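Long-range contacts in alternansucrase (Leuconostoc mesenteroides, PDB 6HVG), which is a glycoside hydrolase family 70 protein that binds a calcium ion and joins a TIM-barrel-type fold to repeats of the cell-wall-binding and choline-binding kind: residues G550-L555 against N584-V589; R1115-F1120 against V1201-K1206; K1167-A1172 against L1191-T1196; N1195-G1200 against I1240-A1245. All blocks are in the same frame, centred on the assembly; numbering follows the deposited sequence.

In the fold
All four contacts lie in the family 70 part of the chain and illustrate how chemistry follows place. Contacts 2 and 3 are largely buried: contact 2 stacks a ring of a short helix on a ring of a loop, whereas contact 3 is regular strand pairing at the edge of an antiparallel sheet. Contacts 1 and 4 are only partly buried and depend on polar backbone groups, with a water taking part in contact 4. Contact 4 is the hub. It shares strand 1190-1197 with contact 3, receives Arg553 of contact 1 at the carbonyl of Ala1245, and meets contact 2 through Gln1204 and Lys1241. Contact 1 lies near the calcium site, about 23 Å from contact 2, centre to centre.

Contact 1. Residues G550-L555 against N584-V589; sequences GNNRKL and NSNPIV
OG of Ser585 is held by two groups. The backbone N of Lys554 donates to it at 3.0 Å with an N-H...O angle of 153°, and OD1 of Asp583 forms a second hydrogen bond with the same hydroxyl. A chi1 of 81° sets OG between the N and carbonyl carbon of its own residue and presents it to the loop 550-555. The Ser585 side chain lies about 9 Å from the calcium ion but is not among its ligands, which include Asp581. The other carboxylate oxygen of Asp583 takes the backbone N of Arg553, so a single acidic side chain serves both segments. Beside these bonds the CB atoms of Lys554 and Ser585 pack at 3.8 Å, while the lysine chain leads away.

Further along, the amides of Asn552 and Asn586 lie stacked, their planes only 18° apart. Their ND2 atoms approach to 3.4 Å, but both are donors and no bond joins them; ND2 of Asn552 serves Ser549 O instead. OD1 of Asn552 rests 3.6 Å from CD of Pro587. Asn586 is the N-cap of helix 587-601, its OD1 accepting from Ile588 N at 2.8 Å, with the donor tilted from the carbonyl plane. Stack and capping bond together probably limit the rotation of that amide. One direct bond, a shared carboxylate and an amide stack thus join loop to helix start largely through polar groups.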
# COMPACT_ATOMS: atom_id res chain seq x y z
N GLY A 550 2.89 16.36 25.52
CA GLY A 550 3.15 16.12 26.92
C GLY A 550 3.80 14.79 27.19
O GLY A 550 3.43 14.10 28.14
N ASN A 551 4.78 14.44 26.35
CA ASN A 551 5.53 13.19 26.41
C ASN A 551 4.68 11.93 26.28
O ASN A 551 4.84 10.96 27.01
CB ASN A 551 6.43 13.13 27.65
CG ASN A 551 7.59 12.13 27.48
OD1 ASN A 551 8.06 11.89 26.36
ND2 ASN A 551 8.02 11.53 28.59
N ASN A 552 3.78 11.96 25.31
CA ASN A 552 2.97 10.82 24.96
C ASN A 552 3.52 10.34 23.61
O ASN A 552 4.73 10.23 23.45
CB ASN A 552 1.51 11.21 24.91
CG ASN A 552 0.95 11.46 26.30
OD1 ASN A 552 0.87 10.54 27.10
ND2 ASN A 552 0.56 12.68 26.58
N ARG A 553 2.64 10.05 22.66
CA ARG A 553 3.05 9.53 21.36
C ARG A 553 4.00 8.32 21.40
O ARG A 553 5.02 8.32 20.73
CB ARG A 553 3.68 10.64 20.52
CG ARG A 553 2.74 11.81 20.23
CD ARG A 553 3.49 12.89 19.51
NE ARG A 553 2.60 13.93 19.01
CZ ARG A 553 2.83 15.24 19.09
NH1 ARG A 553 3.95 15.69 19.65
NH2 ARG A 553 1.94 16.09 18.61
N LYS A 554 3.65 7.30 22.18
CA LYS A 554 4.32 6.00 22.10
C LYS A 554 3.81 5.26 20.88
O LYS A 554 2.62 4.95 20.79
CB LYS A 554 4.06 5.14 23.32
CG LYS A 554 4.54 5.78 24.62
CD LYS A 554 3.75 5.29 25.80
CE LYS A 554 4.02 6.10 27.06
NZ LYS A 554 5.13 5.47 27.81
N LEU A 555 4.71 5.00 19.94
CA LEU A 555 4.33 4.42 18.68
C LEU A 555 4.52 2.92 18.67
O LEU A 555 5.45 2.39 19.29
CB LEU A 555 5.20 5.03 17.61
CG LEU A 555 5.16 6.56 17.49
CD1 LEU A 555 6.00 7.06 16.31
CD2 LEU A 555 3.75 7.11 17.37
N ASN A 584 -3.44 7.12 20.48
CA ASN A 584 -4.11 6.28 21.48
C ASN A 584 -3.23 5.87 22.68
O ASN A 584 -3.71 5.20 23.58
CB ASN A 584 -4.72 5.04 20.81
CG ASN A 584 -5.76 5.40 19.76
OD1 ASN A 584 -6.68 6.18 20.01
ND2 ASN A 584 -5.62 4.83 18.57
N SER A 585 -1.97 6.31 22.73
CA SER A 585 -1.12 6.11 23.93
C SER A 585 -1.31 7.19 24.99
O SER A 585 -0.78 7.06 26.10
CB SER A 585 0.37 6.09 23.55
OG SER A 585 0.88 7.40 23.39
N ASN A 586 -2.02 8.27 24.64
CA ASN A 586 -2.31 9.36 25.56
C ASN A 586 -3.54 9.08 26.42
O ASN A 586 -4.64 8.97 25.89
CB ASN A 586 -2.53 10.64 24.74
CG ASN A 586 -2.79 11.87 25.59
OD1 ASN A 586 -3.30 11.80 26.71
ND2 ASN A 586 -2.44 13.02 25.04
N PRO A 587 -3.37 9.02 27.75
CA PRO A 587 -4.51 8.78 28.64
C PRO A 587 -5.77 9.61 28.36
O PRO A 587 -6.88 9.09 28.46
CB PRO A 587 -3.94 9.13 30.02
CG PRO A 587 -2.48 8.82 29.92
CD PRO A 587 -2.10 9.14 28.50
N ILE A 588 -5.60 10.87 28.00
CA ILE A 588 -6.74 11.73 27.66
C ILE A 588 -7.48 11.22 26.43
O ILE A 588 -8.70 11.23 26.40
CB ILE A 588 -6.30 13.20 27.47
CG1 ILE A 588 -5.83 13.80 28.81
CG2 ILE A 588 -7.46 14.04 26.94
CD1 ILE A 588 -4.96 15.03 28.68
N VAL A 589 -6.74 10.78 25.43
CA VAL A 589 -7.33 10.27 24.20
C VAL A 589 -7.96 8.90 24.47
O VAL A 589 -9.00 8.59 23.90
CB VAL A 589 -6.28 10.19 23.06
CG1 VAL A 589 -6.83 9.46 21.83
CG2 VAL A 589 -5.83 11.59 22.69

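Contact 2. Residues R1115-F1120 against V1201-K1206; sequences RYDLGF and VDYQAK
Just ahead of Tyr1203, whose ring stacks on Phe1120, Asp1202 takes the N-cap position of the short helix 1203-1207. Its OD1 accepts from Ala1205 N at 3.1 Å, the donor standing above the carboxylate plane. Tyr1203 then makes the broadest approach to the loop 1115-1120. Its CB packs against CB of Tyr1116 at 3.8 Å, and its CD1 lies a similar 3.8 Å from CB of Asp1117. The ring itself forms an offset stack with Phe1120: the centroids are 4.6 Å apart, the planes 24° from parallel, and CD1 of Phe1120 sits over the centre of the tyrosine face. At the far end, CB of Phe1120 comes beside the hydroxyl of Tyr1203. Asp1117 helps to hold the turn that leads to this phenylalanine: its OD1 receives both Gly1119 N and Phe1120 N in an Asx turn extended to an Asx motif, while OD2 forms a salt bridge with Arg1089.

Gln1204 follows, bending at chi2 (74°) to bring its amide back toward the loop. OE1 reaches the edge of the Tyr1116 ring, 3.5 Å from CE1, with the amide plane 82° from the ring, and also takes a weak bond from Arg1115 NE at 3.4 Å. NE2 serves Ile1240 O and Glu592. Because Glu592 also takes a salt bridge from Arg1115 NH2 and a hydrogen bond with Tyr1116 OH, while NH1 of Arg1115 binds Gln593, that carboxylate probably gains electrostatic support from the arginine, and the contact pairs an aromatic stack with a buried polar cluster.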
# COMPACT_ATOMS: atom_id res chain seq x y z
N ARG A 1115 -16.70 11.66 14.31
CA ARG A 1115 -16.88 10.29 14.81
C ARG A 1115 -18.29 10.04 15.36
O ARG A 1115 -18.73 8.89 15.44
CB ARG A 1115 -15.88 9.98 15.91
CG ARG A 1115 -14.46 10.31 15.53
CD ARG A 1115 -13.45 9.63 16.41
NE ARG A 1115 -13.68 9.95 17.79
CZ ARG A 1115 -13.09 9.32 18.79
NH1 ARG A 1115 -12.22 8.35 18.56
NH2 ARG A 1115 -13.37 9.68 20.04
N TYR A 1116 -18.99 11.11 15.76
CA TYR A 1116 -20.28 10.97 16.40
C TYR A 1116 -21.47 11.23 15.48
O TYR A 1116 -22.62 11.02 15.89
CB TYR A 1116 -20.35 11.91 17.59
CG TYR A 1116 -19.45 11.53 18.73
CD1 TYR A 1116 -18.13 11.90 18.74
CD2 TYR A 1116 -19.95 10.84 19.83
CE1 TYR A 1116 -17.30 11.57 19.79
CE2 TYR A 1116 -19.14 10.51 20.89
CZ TYR A 1116 -17.81 10.88 20.87
OH TYR A 1116 -17.00 10.54 21.92
N ASP A 1117 -21.23 11.70 14.25
CA ASP A 1117 -22.29 11.92 13.27
C ASP A 1117 -22.55 10.62 12.52
O ASP A 1117 -21.79 10.23 11.64
CB ASP A 1117 -21.89 13.01 12.30
CG ASP A 1117 -23.01 13.44 11.38
OD1 ASP A 1117 -24.01 12.73 11.28
OD2 ASP A 1117 -22.89 14.49 10.72
N LEU A 1118 -23.66 9.95 12.87
CA LEU A 1118 -24.05 8.69 12.24
C LEU A 1118 -25.24 8.85 11.26
O LEU A 1118 -25.92 7.87 10.92
CB LEU A 1118 -24.36 7.66 13.32
CG LEU A 1118 -23.11 7.03 13.99
CD1 LEU A 1118 -22.52 7.93 15.06
CD2 LEU A 1118 -23.42 5.67 14.58
N GLY A 1119 -25.46 10.07 10.79
CA GLY A 1119 -26.48 10.34 9.79
C GLY A 1119 -27.51 11.38 10.20
O GLY A 1119 -28.62 11.40 9.67
N PHE A 1120 -27.13 12.31 11.08
CA PHE A 1120 -28.06 13.33 11.54
C PHE A 1120 -28.36 14.35 10.46
O PHE A 1120 -27.60 14.52 9.52
CB PHE A 1120 -27.54 14.06 12.77
CG PHE A 1120 -27.35 13.18 13.97
CD1 PHE A 1120 -26.08 12.79 14.36
CD2 PHE A 1120 -28.44 12.75 14.73
CE1 PHE A 1120 -25.90 12.00 15.47
CE2 PHE A 1120 -28.25 11.95 15.85
CZ PHE A 1120 -26.98 11.57 16.21
N VAL A 1201 -17.52 22.63 16.07
CA VAL A 1201 -18.95 22.93 16.05
C VAL A 1201 -19.70 21.76 15.39
O VAL A 1201 -20.79 21.91 14.85
CB VAL A 1201 -19.19 24.31 15.38
CG1 VAL A 1201 -18.94 24.26 13.88
CG2 VAL A 1201 -20.58 24.86 15.69
N ASP A 1202 -19.11 20.57 15.50
CA ASP A 1202 -19.61 19.32 14.91
C ASP A 1202 -20.16 18.43 16.03
O ASP A 1202 -20.29 18.90 17.16
CB ASP A 1202 -18.49 18.63 14.10
CG ASP A 1202 -17.28 18.21 14.97
OD1 ASP A 1202 -17.15 18.63 16.15
OD2 ASP A 1202 -16.44 17.46 14.44
N TYR A 1203 -20.50 17.17 15.74
CA TYR A 1203 -21.03 16.27 16.78
C TYR A 1203 -19.95 15.78 17.75
O TYR A 1203 -20.25 15.40 18.88
CB TYR A 1203 -21.84 15.12 16.17
CG TYR A 1203 -23.17 15.60 15.62
CD1 TYR A 1203 -23.32 15.97 14.29
CD2 TYR A 1203 -24.27 15.73 16.46
CE1 TYR A 1203 -24.51 16.45 13.81
CE2 TYR A 1203 -25.48 16.22 15.99
CZ TYR A 1203 -25.60 16.58 14.66
OH TYR A 1203 -26.79 17.05 14.18
N GLN A 1204 -18.68 15.84 17.35
CA GLN A 1204 -17.56 15.63 18.27
C GLN A 1204 -17.52 16.69 19.37
O GLN A 1204 -17.08 16.42 20.49
CB GLN A 1204 -16.24 15.65 17.51
CG GLN A 1204 -14.99 15.50 18.36
CD GLN A 1204 -14.80 14.08 18.87
OE1 GLN A 1204 -14.69 13.14 18.08
NE2 GLN A 1204 -14.72 13.93 20.20
N ALA A 1205 -17.96 17.91 19.05
CA ALA A 1205 -18.04 18.98 20.04
C ALA A 1205 -19.24 18.79 20.95
O ALA A 1205 -19.15 19.03 22.15
CB ALA A 1205 -18.08 20.33 19.36
N LYS A 1206 -20.37 18.38 20.39
CA LYS A 1206 -21.57 18.13 21.19
C LYS A 1206 -21.35 17.01 22.19
O LYS A 1206 -21.48 17.21 23.39
CB LYS A 1206 -22.77 17.78 20.31
CG LYS A 1206 -24.08 17.86 21.05
CD LYS A 1206 -25.21 17.30 20.22
CE LYS A 1206 -26.53 17.37 20.96
NZ LYS A 1206 -27.62 17.21 19.96

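Contact 3. Residues K1167-A1172 against L1191-T1196; sequences KEVVTA and LYVANT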
# COMPACT_ATOMS: atom_id res chain seq x y z
N LYS A 1167 -5.84 24.32 10.21
CA LYS A 1167 -4.39 24.11 10.06
C LYS A 1167 -3.63 24.50 11.30
O LYS A 1167 -4.01 25.43 11.98
CB LYS A 1167 -3.83 24.90 8.88
CG LYS A 1167 -4.51 24.64 7.55
CD LYS A 1167 -3.77 25.33 6.40
CE LYS A 1167 -4.55 25.18 5.11
NZ LYS A 1167 -3.73 25.57 3.93
N GLU A 1168 -2.57 23.75 11.59
CA GLU A 1168 -1.63 24.07 12.66
C GLU A 1168 -0.22 23.79 12.15
O GLU A 1168 -0.05 23.12 11.12
CB GLU A 1168 -1.83 23.20 13.89
CG GLU A 1168 -3.15 23.36 14.61
CD GLU A 1168 -3.26 22.40 15.79
OE1 GLU A 1168 -3.59 21.22 15.54
OE2 GLU A 1168 -2.97 22.79 16.95
N VAL A 1169 0.77 24.33 12.84
CA VAL A 1169 2.15 24.10 12.47
C VAL A 1169 2.71 23.08 13.44
O VAL A 1169 2.77 23.32 14.63
CB VAL A 1169 3.00 25.39 12.48
CG1 VAL A 1169 4.46 25.08 12.20
CG2 VAL A 1169 2.48 26.37 11.45
N VAL A 1170 3.11 21.93 12.90
CA VAL A 1170 3.70 20.84 13.68
C VAL A 1170 5.19 20.74 13.38
O VAL A 1170 5.65 21.30 12.37
CB VAL A 1170 3.04 19.46 13.34
CG1 VAL A 1170 1.54 19.51 13.51
CG2 VAL A 1170 3.42 19.00 11.92
N THR A 1171 5.93 20.05 14.24
CA THR A 1171 7.31 19.65 13.98
C THR A 1171 7.30 18.19 13.54
O THR A 1171 6.89 17.31 14.30
CB THR A 1171 8.19 19.82 15.22
OG1 THR A 1171 8.34 21.20 15.52
CG2 THR A 1171 9.57 19.26 14.97
N ALA A 1172 7.77 17.92 12.33
CA ALA A 1172 7.54 16.63 11.70
C ALA A 1172 8.80 15.98 11.18
O ALA A 1172 9.69 16.65 10.65
CB ALA A 1172 6.53 16.78 10.56
N LEU A 1191 9.44 22.15 10.41
CA LEU A 1191 8.12 22.72 10.64
C LEU A 1191 7.28 22.49 9.39
O LEU A 1191 7.75 22.63 8.25
CB LEU A 1191 8.18 24.21 11.02
CG LEU A 1191 8.93 24.61 12.30
CD1 LEU A 1191 8.42 25.95 12.83
CD2 LEU A 1191 8.87 23.58 13.40
N TYR A 1192 6.03 22.13 9.63
CA TYR A 1192 5.13 21.68 8.58
C TYR A 1192 3.74 22.14 8.92
O TYR A 1192 3.38 22.20 10.10
CB TYR A 1192 5.15 20.15 8.52
CG TYR A 1192 4.60 19.55 7.27
CD1 TYR A 1192 5.39 19.42 6.15
CD2 TYR A 1192 3.33 19.04 7.22
CE1 TYR A 1192 4.91 18.84 4.99
CE2 TYR A 1192 2.83 18.47 6.08
CZ TYR A 1192 3.62 18.36 4.97
OH TYR A 1192 3.12 17.79 3.81
N VAL A 1193 2.97 22.50 7.90
CA VAL A 1193 1.57 22.86 8.07
C VAL A 1193 0.76 21.62 7.81
O VAL A 1193 0.76 21.10 6.71
CB VAL A 1193 1.14 23.95 7.08
CG1 VAL A 1193 -0.36 24.15 7.13
CG2 VAL A 1193 1.83 25.26 7.41
N ALA A 1194 0.07 21.14 8.84
CA ALA A 1194 -0.80 19.99 8.72
C ALA A 1194 -2.24 20.39 8.98
O ALA A 1194 -2.50 21.45 9.52
CB ALA A 1194 -0.37 18.93 9.72
N ASN A 1195 -3.17 19.54 8.55
CA ASN A 1195 -4.58 19.73 8.83
C ASN A 1195 -4.99 18.82 9.99
O ASN A 1195 -5.31 17.67 9.79
CB ASN A 1195 -5.43 19.48 7.59
CG ASN A 1195 -5.57 20.70 6.73
OD1 ASN A 1195 -4.73 20.98 5.90
ND2 ASN A 1195 -6.64 21.46 6.93
N THR A 1196 -4.99 19.37 11.20
CA THR A 1196 -5.11 18.60 12.42
C THR A 1196 -6.26 19.01 13.34
O THR A 1196 -6.56 18.30 14.30
CB THR A 1196 -3.82 18.74 13.25
OG1 THR A 1196 -3.45 20.13 13.32
CG2 THR A 1196 -2.70 17.94 12.61
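Leu1191 reaches across to the neighbouring strand with each branch of its side chain. Its CB lies 4.0 Å from CG1 of Val1169, an apolar contact. Beyond CG the branches part: CD1 stays with the same valine methyl at 4.1 Å, whereas CD2 leans over toward OG1 of Thr1171. That hydroxyl is engaged elsewhere, by Asp540, so the leucine methyl lies beside a polar atom that already has a partner. A first torsion that sets CG anti to the carbonyl carbon (chi1 -61°) puts it, and with it the branches, on the side of strand 1166-1175. Val1193 continues the same face, its CG1 touching CD of Lys1167 at 3.7 Å.

On the other face Val1170 lies side by side with Tyr1192, CG2 to CB at 4.0 Å, and Ala1194 comes next; Tyr537 of strand 534-537 packs on both Val1170 and Ala1194. The strands run antiparallel, with Glu1168-Ala1194 and Val1170-Tyr1192 as the hydrogen-bonded pairs. Val1170 N donates to Tyr1192 O at 2.8 Å, and Tyr1192 N returns the bond to Val1170 O at 2.9 Å. OE1 of Glu1168 accepts from OG1 of Thr1196, though the modelled separation is too short for its length to be trusted; the same OE1 also accepts from Ala1245 N. Paired backbones, with apolar contacts on both faces, therefore fasten 1190-1197 as the outermost strand of its antiparallel sheet, while the one carboxylate extends the contact to the 1240-1245 loop.

Contact 4. Residues N1195-G1200 against I1240-A1245; sequences NTKSSG and IKQWSA
Thr1196, which packs on Ala1245, opens a classic beta bulge: it and Lys1197 both face Gly1166 as strand 1190-1197 ends and runs nearly antiparallel to the loop 1240-1245. CG2 of Thr1196 lies 3.7 Å from CB of Ala1245, and its carbonyl O receives a CA-H...O contact from CA of Ser1244 at 3.1 Å. Lys1197 makes a similar contact in the other direction, its CA 3.2 Å from Trp1243 O, and its CG passes the amide of Gln1242.

Ser1198 takes part in both direct hydrogen bonds between the segments. Its N donates to Trp1243 O at 3.0 Å, from 39° above the carbonyl plane, and its CB comes to the edge of the indole. One face of that indole carries CG2 of Ile1240, while NE1 makes a weak bond with Gln1204. The carbonyl of Ser1198 accepts from NE2 of Gln1242 at 3.1 Å; the glutamine chain, extended beyond CG, carries the amide across to it. Past Ser1199, whose OG pairs with Val1201 N, Gly1200 takes up a positive phi (78°), and its CA comes close to the same glutamine amide. A water bridges the serine, the glycine and the loop. It accepts from Ser1198 OG at 2.8 Å, more weakly from Gly1200 N at 3.1 Å, and donates to Lys1241 O at 2.8 Å.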
# COMPACT_ATOMS: atom_id res chain seq x y z
N ASN A 1195 -3.17 19.54 8.55
CA ASN A 1195 -4.58 19.73 8.83
C ASN A 1195 -4.99 18.82 9.99
O ASN A 1195 -5.31 17.67 9.79
CB ASN A 1195 -5.43 19.48 7.59
CG ASN A 1195 -5.57 20.70 6.73
OD1 ASN A 1195 -4.73 20.98 5.90
ND2 ASN A 1195 -6.64 21.46 6.93
N THR A 1196 -4.99 19.37 11.20
CA THR A 1196 -5.11 18.60 12.42
C THR A 1196 -6.26 19.01 13.34
O THR A 1196 -6.56 18.30 14.30
CB THR A 1196 -3.82 18.74 13.25
OG1 THR A 1196 -3.45 20.13 13.32
CG2 THR A 1196 -2.70 17.94 12.61
N LYS A 1197 -6.89 20.14 13.06
CA LYS A 1197 -7.84 20.74 13.99
C LYS A 1197 -9.25 20.55 13.47
O LYS A 1197 -9.54 20.86 12.33
CB LYS A 1197 -7.52 22.22 14.14
CG LYS A 1197 -7.93 22.83 15.46
CD LYS A 1197 -7.77 24.35 15.46
CE LYS A 1197 -6.63 24.82 16.34
NZ LYS A 1197 -6.57 26.31 16.39
N SER A 1198 -10.13 20.03 14.30
CA SER A 1198 -11.53 19.82 13.96
C SER A 1198 -12.33 21.13 14.01
O SER A 1198 -11.87 22.11 14.60
CB SER A 1198 -12.10 18.81 14.96
OG SER A 1198 -13.42 18.48 14.62
N SER A 1199 -13.54 21.13 13.43
CA SER A 1199 -14.34 22.36 13.31
C SER A 1199 -14.73 22.96 14.66
O SER A 1199 -14.92 24.18 14.76
CB SER A 1199 -15.61 22.12 12.48
OG SER A 1199 -16.64 21.47 13.25
N GLY A 1200 -14.87 22.11 15.68
CA GLY A 1200 -15.27 22.55 17.01
C GLY A 1200 -16.76 22.84 17.14
O GLY A 1200 -17.21 23.25 18.21
N ILE A 1240 -12.21 16.02 25.16
CA ILE A 1240 -11.87 16.36 23.78
C ILE A 1240 -13.14 16.70 22.99
O ILE A 1240 -13.77 15.80 22.43
CB ILE A 1240 -11.11 15.21 23.06
CG1 ILE A 1240 -9.85 14.82 23.85
CG2 ILE A 1240 -10.70 15.61 21.65
CD1 ILE A 1240 -9.11 13.61 23.31
N LYS A 1241 -13.49 17.98 22.95
CA LYS A 1241 -14.58 18.48 22.10
C LYS A 1241 -14.06 18.88 20.72
O LYS A 1241 -14.84 19.04 19.77
CB LYS A 1241 -15.23 19.72 22.72
CG LYS A 1241 -15.91 19.57 24.07
CD LYS A 1241 -16.76 18.32 24.15
CE LYS A 1241 -17.76 18.44 25.29
NZ LYS A 1241 -19.03 19.03 24.82
N GLN A 1242 -12.74 19.07 20.61
CA GLN A 1242 -12.10 19.46 19.35
C GLN A 1242 -10.78 18.74 19.20
O GLN A 1242 -9.93 18.81 20.07
CB GLN A 1242 -11.87 20.97 19.35
CG GLN A 1242 -11.32 21.52 18.04
CD GLN A 1242 -11.02 23.00 18.15
OE1 GLN A 1242 -10.35 23.44 19.09
NE2 GLN A 1242 -11.49 23.78 17.18
N TRP A 1243 -10.59 18.03 18.09
CA TRP A 1243 -9.29 17.43 17.80
C TRP A 1243 -8.29 18.51 17.43
O TRP A 1243 -8.65 19.54 16.88
CB TRP A 1243 -9.38 16.41 16.67
CG TRP A 1243 -10.12 15.19 17.04
CD1 TRP A 1243 -11.39 14.84 16.65
CD2 TRP A 1243 -9.67 14.16 17.90
NE1 TRP A 1243 -11.75 13.65 17.22
CE2 TRP A 1243 -10.71 13.21 18.00
CE3 TRP A 1243 -8.49 13.92 18.59
CZ2 TRP A 1243 -10.60 12.07 18.78
CZ3 TRP A 1243 -8.38 12.76 19.37
CH2 TRP A 1243 -9.43 11.86 19.45
N SER A 1244 -7.02 18.25 17.72
CA SER A 1244 -5.92 19.08 17.28
C SER A 1244 -4.65 18.24 17.31
O SER A 1244 -4.66 17.13 17.79
CB SER A 1244 -5.80 20.31 18.16
OG SER A 1244 -5.48 19.95 19.48
N ALA A 1245 -3.56 18.79 16.78
CA ALA A 1245 -2.33 18.03 16.53
C ALA A 1245 -1.77 17.37 17.77
O ALA A 1245 -1.18 16.30 17.69
CB ALA A 1245 -1.27 18.94 15.92
O HOH W 1 -14.72 19.31 17.01